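Long-range contacts in inositol-1-monophosphatase (Nostoc sp., PDB 5ZHH), which probably hydrolyses inositol monophosphates to free inositol and inorganic phosphate, as an enzyme of the inositol monophosphatase family: residues S66-E71 against I211-V216; N80-A85 against I106-N111; G112-G117 against D215-V220. All blocks are in the same frame, centred on the assembly; numbering follows the deposited sequence.

Contact 1: S66-E71 against I211-V216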
# COMPACT_ATOMS: atom_id res chain seq x y z
N SER A 66 -16.51 -26.44 17.45
CA SER A 66 -16.83 -25.60 18.61
C SER A 66 -15.99 -24.33 18.57
O SER A 66 -14.92 -24.28 17.96
CB SER A 66 -16.58 -26.35 19.92
OG SER A 66 -17.56 -27.36 20.14
N ILE A 67 -16.51 -23.29 19.22
CA ILE A 67 -15.89 -21.96 19.23
C ILE A 67 -15.58 -21.53 20.66
O ILE A 67 -16.40 -21.73 21.56
CB ILE A 67 -16.80 -20.92 18.56
CG1 ILE A 67 -17.21 -21.36 17.16
CG2 ILE A 67 -16.09 -19.56 18.52
CD1 ILE A 67 -16.06 -21.58 16.22
N LEU A 68 -14.39 -20.98 20.87
CA LEU A 68 -14.02 -20.29 22.10
C LEU A 68 -13.73 -18.82 21.80
O LEU A 68 -12.88 -18.51 20.95
CB LEU A 68 -12.81 -20.94 22.77
CG LEU A 68 -12.43 -20.29 24.11
CD1 LEU A 68 -13.53 -20.49 25.15
CD2 LEU A 68 -11.11 -20.87 24.61
N ALA A 69 -14.42 -17.91 22.50
CA ALA A 69 -14.16 -16.48 22.35
C ALA A 69 -14.55 -15.77 23.63
O ALA A 69 -15.36 -16.26 24.42
CB ALA A 69 -14.93 -15.89 21.16
N GLU A 70 -13.96 -14.59 23.84
CA GLU A 70 -14.21 -13.85 25.07
C GLU A 70 -15.66 -13.38 25.16
O GLU A 70 -16.33 -13.59 26.18
CB GLU A 70 -13.26 -12.66 25.18
CG GLU A 70 -13.47 -11.81 26.43
CD GLU A 70 -12.42 -10.73 26.60
OE1 GLU A 70 -11.84 -10.30 25.58
OE2 GLU A 70 -12.17 -10.31 27.75
N GLU A 71 -16.16 -12.74 24.11
CA GLU A 71 -17.48 -12.12 24.18
C GLU A 71 -18.60 -13.14 23.99
O GLU A 71 -19.46 -13.30 24.86
CB GLU A 71 -17.59 -11.01 23.13
CG GLU A 71 -18.92 -10.26 23.19
CD GLU A 71 -19.17 -9.66 24.57
OE1 GLU A 71 -18.25 -8.97 25.10
OE2 GLU A 71 -20.27 -9.91 25.14
N ILE A 211 -2.41 -14.14 29.98
CA ILE A 211 -2.96 -14.17 28.63
C ILE A 211 -4.09 -15.19 28.56
O ILE A 211 -4.22 -16.08 29.41
CB ILE A 211 -1.89 -14.44 27.55
CG1 ILE A 211 -1.05 -15.68 27.87
CG2 ILE A 211 -0.98 -13.24 27.41
CD1 ILE A 211 -1.65 -17.01 27.40
N SER A 212 -4.90 -15.07 27.51
CA SER A 212 -6.05 -15.90 27.26
C SER A 212 -5.81 -16.77 26.03
O SER A 212 -4.97 -16.44 25.18
CB SER A 212 -7.30 -15.04 27.04
OG SER A 212 -7.59 -14.28 28.21
N PRO A 213 -6.53 -17.89 25.90
CA PRO A 213 -6.28 -18.78 24.75
C PRO A 213 -6.43 -18.10 23.41
O PRO A 213 -5.58 -18.29 22.53
CB PRO A 213 -7.34 -19.88 24.94
CG PRO A 213 -7.62 -19.89 26.40
CD PRO A 213 -7.52 -18.46 26.83
N TRP A 214 -7.46 -17.27 23.23
CA TRP A 214 -7.65 -16.63 21.94
C TRP A 214 -6.53 -15.65 21.61
O TRP A 214 -6.34 -15.32 20.43
CB TRP A 214 -9.00 -15.91 21.90
CG TRP A 214 -9.28 -15.13 23.14
CD1 TRP A 214 -8.88 -13.85 23.42
CD2 TRP A 214 -10.04 -15.57 24.26
NE1 TRP A 214 -9.33 -13.48 24.66
CE2 TRP A 214 -10.06 -14.51 25.20
CE3 TRP A 214 -10.72 -16.75 24.58
CZ2 TRP A 214 -10.71 -14.61 26.42
CZ3 TRP A 214 -11.37 -16.85 25.79
CH2 TRP A 214 -11.36 -15.78 26.70
N ASP A 215 -5.76 -15.22 22.61
CA ASP A 215 -4.61 -14.35 22.34
C ASP A 215 -3.45 -15.10 21.70
O ASP A 215 -2.63 -14.48 21.01
CB ASP A 215 -4.09 -13.69 23.63
CG ASP A 215 -5.09 -12.72 24.27
OD1 ASP A 215 -5.88 -12.09 23.54
OD2 ASP A 215 -5.02 -12.57 25.51
N VAL A 216 -3.31 -16.40 21.96
CA VAL A 216 -2.05 -17.08 21.68
C VAL A 216 -2.17 -18.28 20.75
O VAL A 216 -1.15 -18.68 20.16
CB VAL A 216 -1.34 -17.49 22.99
CG1 VAL A 216 -1.09 -16.27 23.88
CG2 VAL A 216 -2.15 -18.54 23.74

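Contact 2: N80-A85 against I106-N111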
# COMPACT_ATOMS: atom_id res chain seq x y z
N ASN A 80 -14.73 -30.74 22.34
CA ASN A 80 -14.80 -31.13 20.94
C ASN A 80 -13.40 -31.31 20.36
O ASN A 80 -12.45 -30.65 20.77
CB ASN A 80 -15.56 -30.05 20.15
CG ASN A 80 -15.91 -30.46 18.72
OD1 ASN A 80 -15.11 -31.08 18.01
ND2 ASN A 80 -17.11 -30.10 18.30
N GLU A 81 -13.29 -32.24 19.41
CA GLU A 81 -12.02 -32.41 18.71
C GLU A 81 -11.57 -31.10 18.08
O GLU A 81 -10.37 -30.78 18.08
CB GLU A 81 -12.16 -33.50 17.65
CG GLU A 81 -10.91 -33.70 16.81
CD GLU A 81 -11.10 -34.76 15.74
OE1 GLU A 81 -12.26 -35.09 15.41
OE2 GLU A 81 -10.07 -35.27 15.24
N TYR A 82 -12.50 -30.31 17.55
CA TYR A 82 -12.19 -29.05 16.89
C TYR A 82 -12.72 -27.89 17.72
O TYR A 82 -13.93 -27.80 17.96
CB TYR A 82 -12.79 -29.02 15.48
CG TYR A 82 -12.25 -30.10 14.58
CD1 TYR A 82 -10.94 -30.06 14.13
CD2 TYR A 82 -13.05 -31.16 14.18
CE1 TYR A 82 -10.43 -31.05 13.31
CE2 TYR A 82 -12.56 -32.15 13.35
CZ TYR A 82 -11.25 -32.09 12.92
OH TYR A 82 -10.75 -33.08 12.10
N LEU A 83 -11.82 -27.01 18.13
CA LEU A 83 -12.18 -25.85 18.94
C LEU A 83 -11.44 -24.64 18.39
O LEU A 83 -10.20 -24.61 18.42
CB LEU A 83 -11.83 -26.06 20.42
CG LEU A 83 -12.17 -24.89 21.35
CD1 LEU A 83 -13.67 -24.65 21.35
CD2 LEU A 83 -11.67 -25.15 22.78
N TRP A 84 -12.19 -23.65 17.90
CA TRP A 84 -11.60 -22.43 17.37
C TRP A 84 -11.46 -21.41 18.49
O TRP A 84 -12.41 -21.17 19.24
CB TRP A 84 -12.47 -21.85 16.25
CG TRP A 84 -12.48 -22.67 15.00
CD1 TRP A 84 -13.34 -23.68 14.69
CD2 TRP A 84 -11.60 -22.53 13.87
NE1 TRP A 84 -13.05 -24.19 13.45
CE2 TRP A 84 -11.99 -23.50 12.92
CE3 TRP A 84 -10.53 -21.69 13.57
CZ2 TRP A 84 -11.33 -23.66 11.70
CZ3 TRP A 84 -9.88 -21.84 12.35
CH2 TRP A 84 -10.29 -22.82 11.43
N ALA A 85 -10.27 -20.85 18.63
CA ALA A 85 -9.98 -19.82 19.62
C ALA A 85 -9.86 -18.50 18.87
O ALA A 85 -8.89 -18.27 18.14
CB ALA A 85 -8.70 -20.14 20.40
N ILE A 106 -7.18 -15.87 14.72
CA ILE A 106 -8.06 -17.02 14.51
C ILE A 106 -7.21 -18.28 14.59
O ILE A 106 -6.42 -18.56 13.68
CB ILE A 106 -8.79 -16.94 13.17
CG1 ILE A 106 -9.64 -15.67 13.10
CG2 ILE A 106 -9.64 -18.18 12.95
CD1 ILE A 106 -10.34 -15.48 11.77
N GLY A 107 -7.36 -19.04 15.67
CA GLY A 107 -6.60 -20.26 15.86
C GLY A 107 -7.51 -21.45 16.02
O GLY A 107 -8.64 -21.33 16.51
N LEU A 108 -7.03 -22.61 15.59
CA LEU A 108 -7.79 -23.85 15.72
C LEU A 108 -7.00 -24.80 16.60
O LEU A 108 -5.84 -25.10 16.31
CB LEU A 108 -8.07 -24.49 14.35
CG LEU A 108 -8.70 -25.89 14.44
CD1 LEU A 108 -10.05 -25.82 15.14
CD2 LEU A 108 -8.84 -26.53 13.06
N LEU A 109 -7.65 -25.27 17.67
CA LEU A 109 -7.13 -26.33 18.52
C LEU A 109 -7.72 -27.66 18.06
O LEU A 109 -8.95 -27.79 17.93
CB LEU A 109 -7.49 -26.09 19.99
CG LEU A 109 -6.99 -24.83 20.69
CD1 LEU A 109 -7.87 -24.50 21.89
CD2 LEU A 109 -5.54 -25.01 21.14
N ILE A 110 -6.86 -28.63 17.79
CA ILE A 110 -7.27 -29.99 17.48
C ILE A 110 -6.86 -30.86 18.66
O ILE A 110 -5.66 -31.02 18.94
CB ILE A 110 -6.68 -30.49 16.16
CG1 ILE A 110 -7.13 -29.56 15.03
CG2 ILE A 110 -7.11 -31.93 15.90
CD1 ILE A 110 -6.59 -29.92 13.66
N ASN A 111 -7.86 -31.39 19.37
CA ASN A 111 -7.63 -32.13 20.61
C ASN A 111 -6.81 -31.29 21.58
O ASN A 111 -5.90 -31.78 22.26
CB ASN A 111 -6.97 -33.48 20.33
CG ASN A 111 -7.85 -34.39 19.48
OD1 ASN A 111 -9.06 -34.49 19.69
ND2 ASN A 111 -7.24 -35.04 18.49

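Contact 3: G112-G117 against D215-V220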
# COMPACT_ATOMS: atom_id res chain seq x y z
N GLY A 112 -7.14 -30.00 21.66
CA GLY A 112 -6.50 -29.07 22.57
C GLY A 112 -5.12 -28.60 22.19
O GLY A 112 -4.44 -27.97 23.01
N VAL A 113 -4.67 -28.87 20.95
CA VAL A 113 -3.33 -28.52 20.50
C VAL A 113 -3.45 -27.52 19.37
O VAL A 113 -4.20 -27.76 18.42
CB VAL A 113 -2.53 -29.75 20.04
CG1 VAL A 113 -1.12 -29.34 19.61
CG2 VAL A 113 -2.47 -30.79 21.15
N PRO A 114 -2.73 -26.39 19.41
CA PRO A 114 -2.79 -25.43 18.29
C PRO A 114 -2.25 -26.03 17.00
O PRO A 114 -1.12 -26.53 16.96
CB PRO A 114 -1.90 -24.27 18.78
CG PRO A 114 -1.87 -24.41 20.29
CD PRO A 114 -1.93 -25.89 20.54
N GLN A 115 -3.06 -25.98 15.95
CA GLN A 115 -2.69 -26.59 14.67
C GLN A 115 -2.90 -25.69 13.46
O GLN A 115 -2.29 -25.96 12.42
CB GLN A 115 -3.46 -27.90 14.45
CG GLN A 115 -3.07 -29.02 15.39
CD GLN A 115 -1.72 -29.64 15.04
OE1 GLN A 115 -1.64 -30.56 14.24
NE2 GLN A 115 -0.66 -29.13 15.66
N VAL A 116 -3.76 -24.68 13.54
CA VAL A 116 -3.97 -23.73 12.45
C VAL A 116 -4.02 -22.34 13.05
O VAL A 116 -4.69 -22.11 14.06
CB VAL A 116 -5.27 -24.01 11.67
CG1 VAL A 116 -5.45 -22.99 10.55
CG2 VAL A 116 -5.27 -25.43 11.11
N GLY A 117 -3.34 -21.40 12.40
CA GLY A 117 -3.33 -20.04 12.90
C GLY A 117 -3.29 -18.98 11.83
O GLY A 117 -2.50 -19.07 10.88
N ASP A 215 -5.76 -15.22 22.61
CA ASP A 215 -4.61 -14.35 22.34
C ASP A 215 -3.45 -15.10 21.70
O ASP A 215 -2.63 -14.48 21.01
CB ASP A 215 -4.09 -13.69 23.63
CG ASP A 215 -5.09 -12.72 24.27
OD1 ASP A 215 -5.88 -12.09 23.54
OD2 ASP A 215 -5.02 -12.57 25.51
N VAL A 216 -3.31 -16.40 21.96
CA VAL A 216 -2.05 -17.08 21.68
C VAL A 216 -2.17 -18.28 20.75
O VAL A 216 -1.15 -18.68 20.16
CB VAL A 216 -1.34 -17.49 22.99
CG1 VAL A 216 -1.09 -16.27 23.88
CG2 VAL A 216 -2.15 -18.54 23.74
N VAL A 217 -3.34 -18.90 20.60
CA VAL A 217 -3.42 -20.18 19.89
C VAL A 217 -2.91 -20.04 18.46
O VAL A 217 -2.07 -20.82 18.00
CB VAL A 217 -4.86 -20.74 19.93
CG1 VAL A 217 -5.03 -21.85 18.90
CG2 VAL A 217 -5.17 -21.26 21.33
N ALA A 218 -3.39 -19.02 17.73
CA ALA A 218 -2.94 -18.84 16.35
C ALA A 218 -1.44 -18.57 16.29
O ALA A 218 -0.74 -19.15 15.45
CB ALA A 218 -3.71 -17.69 15.70
N GLY A 219 -0.93 -17.72 17.19
CA GLY A 219 0.48 -17.38 17.17
C GLY A 219 1.38 -18.53 17.54
O GLY A 219 2.52 -18.61 17.06
N VAL A 220 0.90 -19.44 18.39
CA VAL A 220 1.74 -20.56 18.83
C VAL A 220 2.10 -21.46 17.65
O VAL A 220 3.27 -21.80 17.45
CB VAL A 220 1.05 -21.33 19.97
CG1 VAL A 220 1.70 -22.70 20.15
CG2 VAL A 220 1.14 -20.54 21.28

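Contact 1: S66-E71 against I211-V216
Glu70 and Leu68 receive the indole of Trp214 where the first turn of helix 213-225 meets residues 68-70, at and after strand 66-69, a helix-on-sheet contact within the layered alpha/beta fold of the inositol monophosphatases. The tryptophan takes the crowded position, with CG between its backbone N and carbonyl carbon (chi1 44°), and this swings the ring out toward the strand. The side chain of Glu70 crosses the indole at about a right angle, its carboxylate plane 28° from the ring's. Its CB presses closest, 3.4 Å from Trp214 CZ2, and CG is still 3.9 Å from that same CZ2. The chain then runs on extended, until OE1 passes 4.2 Å from Trp214 NE1, too far for a hydrogen bond. Around the CB the backbone joins in: Ala69 C and Glu70 N lie over one face of the indole, toward its rim. On the opposite face sits Ser212 CB, 3.3 Å above the plane and also toward the rim, so the ring is held between the backbone at Ala69-Glu70 and Ser212 of its own segment. Asp215, also in this turn, stands close to Asp87 and Asp90; such a cluster of acids is consistent with the family's metal site. Leu68 closes the ring's edge, its CG lying in the indole plane 4.0 Å from Trp214 CE3, while its CD2 meets Pro213 CB at 3.9 Å.

Contact 2: N80-A85 against I106-N111
A leucine methyl sits almost squarely on an indole: Leu108 CD1 lies 3.7 Å from the centroid of the five-membered ring of Trp84, only 6° off the ring normal, a CH-pi contact between residues facing each other on adjacent strands. They form a non-hydrogen-bonded pair drawn in to 4.4 Å between Trp84 CA and Leu108 CA. With CG anti to its backbone N (chi1 172°), Leu108 lays its branches across the tryptophan; Ile106 CG2 meets the six-membered ring 3.7 Å from Trp84 CE3. Outside the pair, Trp84 NE1 donates to His65 ND1, which helps to fix the ring's rotation. With an alanine in place of Trp84, Leu108 CD1 is likely to lose the ring it rests on and His65 ND1 its donor, opening a gap against helices 3-25 and 44-61. Further along this face Tyr82 CD1 packs 3.9 Å from Ile110 CG1, the two side chains lying side by side. Leu83 and Leu109 do the same on the other face, CD2 to CD1 at 4.0 Å. Paired bonds link Leu83 with Leu109 and Ala85 with Gly107, and a final one runs from Asn111 N to Glu81 O at 2.9 Å. Strands 82-90 and 103-110, antiparallel at 154°, are thus inner neighbours in the large mixed sheet that helices sandwich in the inositol monophosphatase fold.

Contact 3: G112-G117 against D215-V220
Helix 213-225 lies across the large sheet of the inositol monophosphatase fold, and here it packs on strand 113-121, Pro114 meeting Val217 and Val220 while Gly117 meets Ala218. The local axes stand nearly perpendicular, at 86°, and approach to 6.4 Å, very close for a helix on a strand. The lack of a side chain at Gly117 probably allows this approach: Gly117 CA touches Ala218 CB at 3.7 Å, and a side chain on Gly117 would have run into the carbonyl oxygen of Ala218. The helix is kinked at this point, since the backbone N atoms of Ala218 and Gly219 have no bond to the preceding turn. On the strand, Gln115 and Val116 both stand opposite Leu108, the signature of a classic beta bulge. The bulge lies between the two points of contact, Pro114 before it and Gly117 after it. Gln115 points away from the helix, but its amide folds back so that NE2 donates to Pro114 O at 2.9 Å, coming from above the carbonyl plane and tying the bulge to the residue before it. Val116 also points away, toward Leu4, Phe7 and Leu8 of helix 3-25, so that the strand is packed by helices from both sides. The proline ring carries the apolar part of this buried contact. Val220 sets CG1 anti to its backbone N (chi1 163°), which carries that methyl to 4.0 Å from Pro114 CG. Beside it, Pro114 CB lies 4.0 Å from Val217 CG1 and, closer still, 3.5 Å from Val217 O.

Overall arrangement
All three contacts are built on one mixed sheet. Contact 2 joins two inner strands of it, and is linked to contact 1 by a probable hydrogen bond from Leu68 N to Trp84 O (2.6 Å) and to contact 3 by another from Leu108 N to Val116 O (2.8 Å). Contacts 1 and 3 share Asp215 and Val216: helix 213-225 begins over strand 66-69 and then passes across to strand 113-121. Their centres are about 10 Å apart, while those of contacts 2 and 3 are about 8 Å apart. Asp215, near Asp87 and Asp90, marks the probable metal-binding, catalytic end, toward which contact 1 lies; contact 3 lies further along the same helix, and contact 2 within the sheet.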